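Local coordinates for protein mRNA-decapping enzyme subunit 1 (Saccharomyces cerevisiae, PDB 1Q67) that forms with DCP2 the decapping complex that removes the 7-methylguanine cap from mRNA, committing the transcript to 5' to 3' decay, at residues B[22-26]-B[27-31]; B[47-51]-B[52-56]; B[144-148]-B[149-153]; B[185-189]-B[190-194]; B[205-208]-B[209-212]. One frame throughout, in Å; residues are numbered along the deposited sequence.

Contact 1 (B[22-26]-B[27-31]); sequences LNFNV and IGRYD
The ring of Phe24 presents its CE2-CZ edge to one face of the Arg29 guanidinium, the two planes standing 86° apart and Arg29 NE lying 3.8 Å from Phe24 CE2. The cation therefore meets ring hydrogens and not the pi cloud, and the extended arginine crosses the phenylalanine at about a right angle. Tyr30 is met at its edge by a methyl, Val26 CG2 sitting 3.6 Å from Tyr30 CE1. The turn between these groups is closed by polar atoms. Asn25 holds its amide anti to the backbone N (chi1 176°), which lets Asn25 OD1 accept from Gly28 N at 3.0 Å, the N-H lying above the amide plane. A side chain at Gly28 would run into Asn25 ND2, so glycine suits the place. Water 1 donates to Asn25 OD1 at 2.8 Å and accepts from Ile27 N, while Arg29 N donates to Val26 O at 3.1 Å. Ile27, the buried member, sends its side chain onto strands 34-41, 64-70 and 140-146. One asparagine oxygen thus serves Gly28 N directly and Ile27 N through water, tying the amide of Asn25, the centre of an inverse gamma turn, to the turn that follows.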
# COMPACT_ATOMS: atom_id res chain seq x y z
N LEU B 22 -11.79 14.57 -9.20
CA LEU B 22 -11.89 15.94 -9.67
C LEU B 22 -10.47 16.45 -9.81
O LEU B 22 -9.56 16.01 -9.09
CB LEU B 22 -12.59 16.83 -8.64
CG LEU B 22 -14.09 16.83 -8.41
CD1 LEU B 22 -14.39 17.70 -7.21
CD2 LEU B 22 -14.82 17.34 -9.65
N ASN B 23 -10.28 17.39 -10.73
CA ASN B 23 -8.99 18.02 -10.93
C ASN B 23 -9.04 19.11 -9.86
O ASN B 23 -9.74 20.10 -10.00
CB ASN B 23 -8.95 18.66 -12.32
CG ASN B 23 -7.62 18.48 -13.00
OD1 ASN B 23 -7.41 18.98 -14.11
ND2 ASN B 23 -6.70 17.77 -12.35
N PHE B 24 -8.29 18.92 -8.78
CA PHE B 24 -8.32 19.88 -7.68
C PHE B 24 -6.99 19.96 -6.94
O PHE B 24 -6.23 19.00 -6.92
CB PHE B 24 -9.42 19.44 -6.70
CG PHE B 24 -9.67 20.40 -5.58
CD1 PHE B 24 -10.43 21.54 -5.77
CD2 PHE B 24 -9.16 20.13 -4.31
CE1 PHE B 24 -10.68 22.42 -4.71
CE2 PHE B 24 -9.40 21.00 -3.24
CZ PHE B 24 -10.17 22.14 -3.44
N ASN B 25 -6.69 21.11 -6.34
CA ASN B 25 -5.45 21.28 -5.59
C ASN B 25 -5.64 20.72 -4.19
O ASN B 25 -5.75 21.47 -3.22
CB ASN B 25 -5.04 22.76 -5.53
CG ASN B 25 -3.79 22.99 -4.67
OD1 ASN B 25 -3.00 22.07 -4.43
ND2 ASN B 25 -3.61 24.23 -4.21
N VAL B 26 -5.67 19.40 -4.09
CA VAL B 26 -5.85 18.71 -2.82
C VAL B 26 -4.62 18.81 -1.91
O VAL B 26 -4.75 18.84 -0.68
CB VAL B 26 -6.20 17.21 -3.05
CG1 VAL B 26 -5.13 16.53 -3.88
CG2 VAL B 26 -6.36 16.48 -1.72
N ILE B 27 -3.42 18.83 -2.50
CA ILE B 27 -2.21 18.93 -1.70
C ILE B 27 -2.25 20.22 -0.91
O ILE B 27 -1.93 20.26 0.28
CB ILE B 27 -0.93 18.94 -2.59
CG1 ILE B 27 -0.78 17.60 -3.31
CG2 ILE B 27 0.30 19.23 -1.72
CD1 ILE B 27 0.24 17.61 -4.44
N GLY B 28 -2.66 21.28 -1.60
CA GLY B 28 -2.76 22.59 -0.98
C GLY B 28 -3.55 22.65 0.31
O GLY B 28 -3.37 23.57 1.09
N ARG B 29 -4.43 21.68 0.54
CA ARG B 29 -5.21 21.68 1.76
C ARG B 29 -4.44 21.09 2.93
O ARG B 29 -4.84 21.24 4.09
CB ARG B 29 -6.52 20.94 1.57
CG ARG B 29 -7.47 21.70 0.67
CD ARG B 29 -8.87 21.19 0.81
NE ARG B 29 -9.83 22.19 0.34
CZ ARG B 29 -11.15 22.06 0.48
NH1 ARG B 29 -11.64 20.97 1.06
NH2 ARG B 29 -11.96 23.01 0.04
N TYR B 30 -3.34 20.41 2.64
CA TYR B 30 -2.53 19.83 3.70
C TYR B 30 -1.22 20.60 3.84
O TYR B 30 -0.70 20.73 4.94
CB TYR B 30 -2.27 18.35 3.42
CG TYR B 30 -3.55 17.59 3.22
CD1 TYR B 30 -4.02 17.31 1.93
CD2 TYR B 30 -4.34 17.20 4.31
CE1 TYR B 30 -5.23 16.68 1.73
CE2 TYR B 30 -5.57 16.57 4.11
CZ TYR B 30 -6.01 16.31 2.82
OH TYR B 30 -7.23 15.71 2.59
N ASP B 31 -0.70 21.12 2.73
CA ASP B 31 0.53 21.92 2.73
C ASP B 31 0.25 23.15 1.88
O ASP B 31 0.42 23.13 0.67
CB ASP B 31 1.70 21.12 2.15
CG ASP B 31 3.02 21.91 2.14
OD1 ASP B 31 3.02 23.08 2.57
OD2 ASP B 31 4.05 21.36 1.69
O HOH W 1 -2.72 19.46 -5.48

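Contact 2 (B[47-51]-B[52-56]); sequences YKWDF and KKDEW
Two tryptophans from adjoining strands meet edge to face: the six-membered ring of Trp49 turns its edge to the five-membered ring of Trp56, with centroids 4.8 Å apart and planes at 76°. Trp49 CE3 comes within 3.6 Å of Trp56 CE2, and Trp49 CB makes an off-centre CH-pi contact with the six-membered ring of Trp56. Trp49 CG stands anti to the backbone N (chi1 -180°), which carries the indole over the neighbouring strand, where Glu55 N lies over one of its faces. Large flat side chains suit this non-hydrogen-bonded pair, whose close backbones bring the indoles together. Tyr47 CB adds an apolar touch at 3.9 Å from Trp56 CE3. Replacing Trp56 by an alanine would probably leave the edge of Trp49 without its aromatic face and open a gap beside Leu190 and Ile192, which also pack on this indole.

Between the strands, Asp50 N donates to Glu55 O at 2.9 Å, nearly straight at 170°, and Glu55 N returns a weak bond to Asp50 O. The side chains of Asp50 and Glu55 lie on the face away from the indoles. The Asp50 carboxylate reaches into the turn, where OD1 accepts weakly from Lys52 N (3.3 Å) and OD2 weakly from Lys53 N (3.0 Å). A short aspartate fits because its oxygens can serve turn amides directly. Tyr47 and Trp56 also pack on Ile148 of the second subunit. Asp54, with positive phi, and Glu55 both face Asp50, a G1 beta bulge, which closes the hairpin of strands 43-50 and 55-59 at the sheet's edge.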
# COMPACT_ATOMS: atom_id res chain seq x y z
N TYR B 47 7.25 1.99 2.86
CA TYR B 47 7.88 1.10 3.83
C TYR B 47 8.99 1.87 4.53
O TYR B 47 9.53 2.84 4.00
CB TYR B 47 8.53 -0.12 3.17
CG TYR B 47 7.60 -1.04 2.42
CD1 TYR B 47 7.10 -0.69 1.17
CD2 TYR B 47 7.24 -2.27 2.96
CE1 TYR B 47 6.27 -1.55 0.46
CE2 TYR B 47 6.41 -3.14 2.26
CZ TYR B 47 5.94 -2.78 1.01
OH TYR B 47 5.13 -3.65 0.31
N LYS B 48 9.34 1.42 5.73
CA LYS B 48 10.42 2.04 6.48
C LYS B 48 11.39 0.95 6.91
O LYS B 48 10.99 -0.14 7.33
CB LYS B 48 9.87 2.77 7.71
CG LYS B 48 10.93 3.57 8.46
CD LYS B 48 10.32 4.47 9.51
CE LYS B 48 11.38 5.39 10.11
NZ LYS B 48 10.77 6.45 10.96
N TRP B 49 12.68 1.23 6.77
CA TRP B 49 13.72 0.28 7.13
C TRP B 49 13.98 0.25 8.63
O TRP B 49 14.18 1.29 9.26
CB TRP B 49 15.02 0.61 6.38
CG TRP B 49 16.14 -0.33 6.69
CD1 TRP B 49 17.17 -0.13 7.56
CD2 TRP B 49 16.31 -1.66 6.17
NE1 TRP B 49 17.98 -1.24 7.62
CE2 TRP B 49 17.47 -2.20 6.77
CE3 TRP B 49 15.59 -2.44 5.25
CZ2 TRP B 49 17.93 -3.48 6.48
CZ3 TRP B 49 16.05 -3.72 4.97
CH2 TRP B 49 17.21 -4.23 5.58
N ASP B 50 13.98 -0.95 9.19
CA ASP B 50 14.24 -1.14 10.62
C ASP B 50 15.68 -1.62 10.78
O ASP B 50 16.01 -2.76 10.43
CB ASP B 50 13.26 -2.17 11.20
CG ASP B 50 13.63 -2.58 12.62
OD1 ASP B 50 14.11 -1.73 13.39
OD2 ASP B 50 13.41 -3.76 12.96
N PHE B 51 16.54 -0.75 11.30
CA PHE B 51 17.95 -1.10 11.49
C PHE B 51 18.18 -2.20 12.51
O PHE B 51 19.10 -3.01 12.36
CB PHE B 51 18.76 0.14 11.87
CG PHE B 51 18.95 1.10 10.73
CD1 PHE B 51 18.06 2.16 10.54
CD2 PHE B 51 19.99 0.93 9.83
CE1 PHE B 51 18.21 3.03 9.48
CE2 PHE B 51 20.15 1.79 8.75
CZ PHE B 51 19.26 2.85 8.57
N LYS B 52 17.37 -2.24 13.56
CA LYS B 52 17.51 -3.25 14.59
C LYS B 52 17.34 -4.66 14.02
O LYS B 52 18.20 -5.51 14.19
CB LYS B 52 16.50 -3.02 15.71
CG LYS B 52 16.67 -1.68 16.42
CD LYS B 52 15.64 -1.51 17.53
CE LYS B 52 15.88 -0.22 18.31
NZ LYS B 52 14.87 -0.04 19.39
N LYS B 53 16.22 -4.88 13.33
CA LYS B 53 15.94 -6.20 12.76
C LYS B 53 16.34 -6.36 11.29
O LYS B 53 16.14 -7.42 10.70
CB LYS B 53 14.45 -6.51 12.91
CG LYS B 53 14.12 -7.63 13.90
CD LYS B 53 14.72 -8.95 13.44
CE LYS B 53 14.14 -10.12 14.22
NZ LYS B 53 12.67 -10.25 13.99
N ASP B 54 16.92 -5.32 10.71
CA ASP B 54 17.33 -5.37 9.30
C ASP B 54 16.25 -5.91 8.38
O ASP B 54 16.41 -6.95 7.74
CB ASP B 54 18.59 -6.21 9.14
CG ASP B 54 19.85 -5.42 9.40
OD1 ASP B 54 20.02 -4.95 10.55
OD2 ASP B 54 20.65 -5.26 8.46
N GLU B 55 15.13 -5.19 8.31
CA GLU B 55 14.03 -5.60 7.46
C GLU B 55 13.16 -4.40 7.14
O GLU B 55 13.25 -3.36 7.80
CB GLU B 55 13.20 -6.69 8.15
CG GLU B 55 12.35 -6.19 9.31
CD GLU B 55 11.69 -7.32 10.09
OE1 GLU B 55 11.19 -8.29 9.46
OE2 GLU B 55 11.66 -7.24 11.34
N TRP B 56 12.33 -4.54 6.12
CA TRP B 56 11.43 -3.46 5.73
C TRP B 56 10.11 -3.60 6.48
O TRP B 56 9.48 -4.67 6.44
CB TRP B 56 11.13 -3.52 4.24
CG TRP B 56 12.26 -3.09 3.36
CD1 TRP B 56 13.04 -3.89 2.56
CD2 TRP B 56 12.72 -1.75 3.15
NE1 TRP B 56 13.95 -3.13 1.87
CE2 TRP B 56 13.78 -1.81 2.22
CE3 TRP B 56 12.35 -0.51 3.67
CZ2 TRP B 56 14.47 -0.67 1.79
CZ3 TRP B 56 13.03 0.63 3.25
CH2 TRP B 56 14.08 0.54 2.32

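Contact 3 (B[144-148]-B[149-153]); sequences ILNRI and NPDNF
Ile144 and Phe153 form a hydrogen-bonded antiparallel pair, Ile144 N donating to Phe153 O at 2.9 Å and Phe153 N to Ile144 O at 3.0 Å, and two residues nearer the turn Asn146 N donates to Asp151 O. Between them Leu145 faces Asn152 as a non-hydrogen-bonded pair, where Asn152 CA directs its hydrogen at Ile144 O. The turn itself is held by two asparagine side chains lying side by side and pointing the same way. Asn146 ND2 donates to Asn149 OD1 at 2.8 Å, in the plane of both amides and on a lone pair of the oxygen, although the two amides are turned 54° apart. The same oxygen takes a second bond from Asp151 N at 3.0 Å, which makes an Asx turn. Asn149 OD1 reaches both donors because its CG sits between the backbone N and the carbonyl carbon (chi1 58°). Asparagine suits each place: at Asn149 a short carbonyl is wanted to bend back to the chain, at Asn146 an amide that can donate and accept together. With two donors fixing its oxygen, the Asn149 amide is probably held against rotation. Ile144 and Phe153 meet through apolar carbons, their CB atoms 4.2 Å apart. Asn146 also donates to Glu60 O and accepts from Gln62 N, stitching the turn to residues 60-62. Ile144 and Phe153 pack on Leu46 of strand 43-50, while Ile148 and Asn149 reach Tyr47 and Trp56 of the second subunit. The hairpin of strands 140-146 and 152-157 thereby lies between strand 64-70, the facing sheet and the second subunit.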
# COMPACT_ATOMS: atom_id res chain seq x y z
N ILE B 144 2.26 11.41 -0.03
CA ILE B 144 1.55 10.24 -0.48
C ILE B 144 0.14 10.39 0.10
O ILE B 144 -0.03 10.53 1.32
CB ILE B 144 2.17 8.94 0.03
CG1 ILE B 144 3.55 8.73 -0.62
CG2 ILE B 144 1.26 7.76 -0.32
CD1 ILE B 144 4.30 7.55 -0.06
N LEU B 145 -0.86 10.39 -0.78
CA LEU B 145 -2.24 10.56 -0.36
C LEU B 145 -2.96 9.22 -0.45
O LEU B 145 -3.20 8.73 -1.55
CB LEU B 145 -2.94 11.58 -1.26
CG LEU B 145 -2.30 12.97 -1.39
CD1 LEU B 145 -2.57 13.55 -2.76
CD2 LEU B 145 -2.83 13.87 -0.31
N ASN B 146 -3.31 8.63 0.69
CA ASN B 146 -4.02 7.35 0.67
C ASN B 146 -5.32 7.45 -0.12
O ASN B 146 -6.06 8.43 0.01
CB ASN B 146 -4.32 6.86 2.09
CG ASN B 146 -3.09 6.28 2.76
OD1 ASN B 146 -2.02 6.23 2.16
ND2 ASN B 146 -3.24 5.85 4.01
N ARG B 147 -5.58 6.44 -0.94
CA ARG B 147 -6.78 6.37 -1.78
C ARG B 147 -7.95 5.71 -1.08
O ARG B 147 -9.10 6.09 -1.28
CB ARG B 147 -6.49 5.57 -3.05
CG ARG B 147 -5.69 6.27 -4.13
CD ARG B 147 -5.25 5.25 -5.17
NE ARG B 147 -4.69 5.87 -6.37
CZ ARG B 147 -5.41 6.46 -7.31
NH1 ARG B 147 -6.73 6.51 -7.19
NH2 ARG B 147 -4.81 7.02 -8.35
N ILE B 148 -7.65 4.71 -0.26
CA ILE B 148 -8.67 3.95 0.44
C ILE B 148 -9.13 4.56 1.76
O ILE B 148 -10.20 4.22 2.26
CB ILE B 148 -8.19 2.50 0.66
CG1 ILE B 148 -7.59 1.95 -0.64
CG2 ILE B 148 -9.35 1.61 1.10
CD1 ILE B 148 -8.53 2.06 -1.85
N ASN B 149 -8.32 5.45 2.33
CA ASN B 149 -8.68 6.15 3.56
C ASN B 149 -8.07 7.55 3.47
O ASN B 149 -7.31 7.83 2.55
CB ASN B 149 -8.22 5.41 4.82
CG ASN B 149 -6.72 5.17 4.86
OD1 ASN B 149 -5.93 6.07 4.60
ND2 ASN B 149 -6.33 3.95 5.22
N PRO B 150 -8.40 8.44 4.41
CA PRO B 150 -7.86 9.80 4.36
C PRO B 150 -6.48 10.08 4.96
O PRO B 150 -6.20 11.22 5.34
CB PRO B 150 -8.95 10.61 5.06
CG PRO B 150 -9.35 9.68 6.15
CD PRO B 150 -9.45 8.34 5.44
N ASP B 151 -5.61 9.07 5.04
CA ASP B 151 -4.29 9.31 5.61
C ASP B 151 -3.27 9.85 4.59
O ASP B 151 -3.30 9.48 3.42
CB ASP B 151 -3.73 8.03 6.23
CG ASP B 151 -4.56 7.54 7.41
OD1 ASP B 151 -5.41 8.32 7.91
OD2 ASP B 151 -4.35 6.38 7.85
N ASN B 152 -2.39 10.73 5.06
CA ASN B 152 -1.33 11.30 4.22
C ASN B 152 0.03 11.12 4.89
O ASN B 152 0.13 11.13 6.12
CB ASN B 152 -1.52 12.80 3.99
CG ASN B 152 -2.85 13.15 3.36
OD1 ASN B 152 -3.31 12.50 2.42
ND2 ASN B 152 -3.47 14.22 3.86
N PHE B 153 1.07 10.96 4.07
CA PHE B 153 2.44 10.86 4.55
C PHE B 153 3.17 12.03 3.90
O PHE B 153 3.09 12.21 2.68
CB PHE B 153 3.12 9.56 4.11
CG PHE B 153 4.58 9.50 4.46
CD1 PHE B 153 4.99 9.16 5.75
CD2 PHE B 153 5.56 9.86 3.53
CE1 PHE B 153 6.34 9.18 6.11
CE2 PHE B 153 6.92 9.89 3.88
CZ PHE B 153 7.31 9.55 5.17

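Contact 4 (B[185-189]-B[190-194]); sequences EVKDE and LVIIK
A two-residue beta hairpin joins strands 183-187 and 190-194 through a type II' turn from Lys187 to Leu190. Its backbone bonds come in two pairs. Nearest the turn, Lys187 N donates to Leu190 O at 2.9 Å and Leu190 N to Lys187 O at 3.0 Å; further along, Ile192 N donates to Glu185 O at 2.8 Å and Glu185 N returns the bond to Ile192 O. Between them Val186 and Val191 form the non-hydrogen-bonded pair, where the close backbones bring CA hydrogens toward carbonyls, as from Val186 CA to Leu190 O. Asp188 occupies the first corner of the turn with positive phi (60°), a conformation that glycine adopts most readily and aspartate less so.

Apolar contacts divide between the two faces. The face of Val186 and Val191 is turned to helix 208-223, where Tyr215 and Ile214 receive the two valines. Beta-branched residues suit such extended, packed strands. On the face of Leu190 and Ile192, Leu190 meets Ile148 of the second subunit. There Glu185 runs beside Ile192, the two pointing the same way, with Glu185 CG 3.6 Å from Ile192 CB.

Charge completes that face. Lys187 and Glu185, two apart on one strand, both rise from it and are suited to a place where the chain ends can reach solvent: the methylenes cover the isoleucine while the charged ends pair. Lys187 bends at chi3 (-61°), bringing NZ within 3.0 Å of Glu185 OE1 in a salt bridge, while Lys187 CB rests 3.6 Å from Ile192 CD1.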
# COMPACT_ATOMS: atom_id res chain seq x y z
N GLU B 185 18.16 6.41 -4.08
CA GLU B 185 18.69 5.34 -4.91
C GLU B 185 17.55 4.43 -5.32
O GLU B 185 16.47 4.45 -4.73
CB GLU B 185 19.73 4.52 -4.14
CG GLU B 185 19.13 3.65 -3.06
CD GLU B 185 20.17 2.84 -2.30
OE1 GLU B 185 20.94 2.09 -2.95
OE2 GLU B 185 20.21 2.95 -1.06
N VAL B 186 17.79 3.64 -6.35
CA VAL B 186 16.81 2.69 -6.82
C VAL B 186 17.43 1.32 -6.60
O VAL B 186 18.52 1.04 -7.11
CB VAL B 186 16.50 2.88 -8.30
CG1 VAL B 186 15.59 1.76 -8.78
CG2 VAL B 186 15.84 4.22 -8.53
N LYS B 187 16.76 0.49 -5.83
CA LYS B 187 17.24 -0.85 -5.56
C LYS B 187 16.15 -1.82 -5.97
O LYS B 187 15.14 -1.99 -5.28
CB LYS B 187 17.58 -1.01 -4.08
CG LYS B 187 18.53 -2.15 -3.78
CD LYS B 187 19.25 -1.93 -2.46
CE LYS B 187 20.09 -0.65 -2.50
NZ LYS B 187 20.73 -0.35 -1.19
N ASP B 188 16.36 -2.44 -7.13
CA ASP B 188 15.42 -3.38 -7.71
C ASP B 188 14.07 -2.69 -7.95
O ASP B 188 13.95 -1.86 -8.85
CB ASP B 188 15.24 -4.60 -6.80
CG ASP B 188 14.61 -5.78 -7.53
OD1 ASP B 188 15.20 -6.25 -8.53
OD2 ASP B 188 13.53 -6.25 -7.10
N GLU B 189 13.07 -3.01 -7.13
CA GLU B 189 11.74 -2.43 -7.30
C GLU B 189 11.46 -1.21 -6.44
O GLU B 189 10.47 -0.51 -6.65
CB GLU B 189 10.68 -3.50 -7.01
CG GLU B 189 10.88 -4.81 -7.76
CD GLU B 189 10.03 -5.94 -7.19
OE1 GLU B 189 8.79 -5.84 -7.26
OE2 GLU B 189 10.62 -6.91 -6.65
N LEU B 190 12.33 -0.94 -5.47
CA LEU B 190 12.12 0.18 -4.56
C LEU B 190 12.92 1.45 -4.83
O LEU B 190 14.04 1.40 -5.33
CB LEU B 190 12.45 -0.24 -3.12
CG LEU B 190 11.60 -1.25 -2.36
CD1 LEU B 190 12.28 -1.53 -1.03
CD2 LEU B 190 10.20 -0.69 -2.12
N VAL B 191 12.32 2.58 -4.48
CA VAL B 191 13.02 3.85 -4.57
C VAL B 191 13.30 4.07 -3.10
O VAL B 191 12.37 4.13 -2.30
CB VAL B 191 12.15 4.98 -5.10
CG1 VAL B 191 12.86 6.32 -4.86
CG2 VAL B 191 11.90 4.78 -6.59
N ILE B 192 14.58 4.13 -2.75
CA ILE B 192 15.00 4.29 -1.37
C ILE B 192 15.42 5.72 -1.07
O ILE B 192 16.30 6.28 -1.73
CB ILE B 192 16.15 3.30 -1.07
CG1 ILE B 192 15.63 1.88 -1.26
CG2 ILE B 192 16.67 3.50 0.35
CD1 ILE B 192 16.67 0.79 -1.09
N ILE B 193 14.77 6.31 -0.07
CA ILE B 193 15.06 7.68 0.31
C ILE B 193 15.55 7.79 1.74
O ILE B 193 14.95 7.24 2.67
CB ILE B 193 13.80 8.57 0.14
CG1 ILE B 193 13.40 8.63 -1.34
CG2 ILE B 193 14.07 9.97 0.66
CD1 ILE B 193 12.15 9.43 -1.61
N LYS B 194 16.67 8.49 1.90
CA LYS B 194 17.26 8.71 3.22
C LYS B 194 16.88 10.11 3.68
O LYS B 194 17.08 11.10 2.98
CB LYS B 194 18.79 8.56 3.17
CG LYS B 194 19.43 8.45 4.55
CD LYS B 194 20.95 8.50 4.49
CE LYS B 194 21.45 9.91 4.16
NZ LYS B 194 21.01 10.91 5.19

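Contact 5 (B[205-208]-B[209-212]); sequences IHTV and SDRQ
Arg211 belongs to the strand-to-helix turn at the N-terminal end of helix 208-223, where its side chain folds back and bonds to the backbone of Ile205. Its NE and NH2 grip a single acceptor side-on: Ile205 O lies 2.7 Å from Arg211 NE and 2.9 Å from Arg211 NH2, almost exactly in the guanidinium plane. The chain runs extended from CG to NE, the length needed to span the turn, and its methylene Arg211 CG lies 3.9 Å from Ile205 CB. Val208 supports one face of the guanidinium with its CA, and Val208 O accepts from Arg211 N at 3.0 Å, a bond of the 3-10 kind (i to i+3) in the first turn. An alanine in place of Arg211 removes both donors to Ile205 O and would probably leave the strand-to-helix corner freer to move. Asp210 meets Thr207: Asp210 N donates to Thr207 O at 3.0 Å, while its carboxylate packs against the threonine's carbons and Asp210 OD2 is hydrogen-bonded to Thr41 OG1 of strand 34-41. Ile205 CG2 meets the aspartate's methylene, at 4.0 Å from Asp210 CB, and Asp210 OD2 approaches Thr207 CB to 3.2 Å.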
# COMPACT_ATOMS: atom_id res chain seq x y z
N ILE B 205 6.74 1.60 -6.33
CA ILE B 205 5.93 2.32 -7.30
C ILE B 205 5.47 1.37 -8.40
O ILE B 205 6.28 0.71 -9.04
CB ILE B 205 6.71 3.50 -7.90
CG1 ILE B 205 7.09 4.48 -6.78
CG2 ILE B 205 5.88 4.18 -8.97
CD1 ILE B 205 7.96 5.64 -7.23
N HIS B 206 4.15 1.32 -8.62
CA HIS B 206 3.58 0.43 -9.62
C HIS B 206 4.03 0.75 -11.05
O HIS B 206 4.43 -0.16 -11.78
CB HIS B 206 2.06 0.45 -9.55
CG HIS B 206 1.41 -0.59 -10.40
ND1 HIS B 206 1.49 -1.94 -10.11
CD2 HIS B 206 0.75 -0.50 -11.58
CE1 HIS B 206 0.91 -2.63 -11.08
NE2 HIS B 206 0.46 -1.78 -11.98
N THR B 207 3.95 2.01 -11.46
CA THR B 207 4.37 2.37 -12.81
C THR B 207 5.89 2.22 -12.88
O THR B 207 6.63 3.01 -12.31
CB THR B 207 3.99 3.83 -13.16
OG1 THR B 207 2.58 4.01 -12.99
CG2 THR B 207 4.35 4.15 -14.61
N VAL B 208 6.34 1.18 -13.58
CA VAL B 208 7.76 0.88 -13.71
C VAL B 208 8.61 2.09 -14.07
O VAL B 208 9.50 2.46 -13.31
CB VAL B 208 8.01 -0.22 -14.76
CG1 VAL B 208 9.51 -0.51 -14.87
CG2 VAL B 208 7.24 -1.48 -14.39
N SER B 209 8.34 2.69 -15.22
CA SER B 209 9.10 3.85 -15.69
C SER B 209 9.12 5.02 -14.71
O SER B 209 10.02 5.87 -14.78
CB SER B 209 8.55 4.32 -17.04
OG SER B 209 7.19 4.72 -16.93
N ASP B 210 8.15 5.09 -13.80
CA ASP B 210 8.13 6.19 -12.85
C ASP B 210 9.17 6.07 -11.74
O ASP B 210 9.49 7.06 -11.08
CB ASP B 210 6.74 6.33 -12.22
CG ASP B 210 5.78 7.08 -13.11
OD1 ASP B 210 6.26 7.77 -14.04
OD2 ASP B 210 4.55 6.99 -12.89
N ARG B 211 9.71 4.87 -11.55
CA ARG B 211 10.71 4.67 -10.51
C ARG B 211 11.99 5.41 -10.86
O ARG B 211 12.57 6.10 -10.02
CB ARG B 211 11.01 3.18 -10.35
CG ARG B 211 9.81 2.37 -9.92
CD ARG B 211 10.07 0.88 -10.03
NE ARG B 211 8.82 0.13 -9.91
CZ ARG B 211 8.70 -1.16 -10.19
NH1 ARG B 211 9.75 -1.86 -10.61
NH2 ARG B 211 7.53 -1.76 -10.05
N GLN B 212 12.43 5.27 -12.11
CA GLN B 212 13.64 5.93 -12.57
C GLN B 212 13.43 7.44 -12.64
O GLN B 212 14.32 8.22 -12.29
CB GLN B 212 14.03 5.39 -13.95
CG GLN B 212 15.52 5.42 -14.20
CD GLN B 212 16.28 4.53 -13.24
OE1 GLN B 212 17.44 4.79 -12.91
NE2 GLN B 212 15.64 3.46 -12.79

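From the N terminus the five contacts follow in series; none nests in or crosses another, each closing a short turn. Contact 1 shapes the loop before strand 34-41 and touches contact 3, Val26 and Tyr30 packing on Leu145. Contact 2 closes the hairpin of strands 43-50 and 55-59, and contact 3 that of strands 140-146 and 152-157 in the four-stranded sheet. Contact 4 closes the hairpin at the other edge of the five-stranded sheet; its Leu190 meets Trp56 of contact 2. Contact 5 turns strand 200-205 into helix 208-223, where Arg211 and Ile205 touch contact 4. Contacts 1 and 2 lie about 32 Å apart between centres, on opposite sides of the chain's centre.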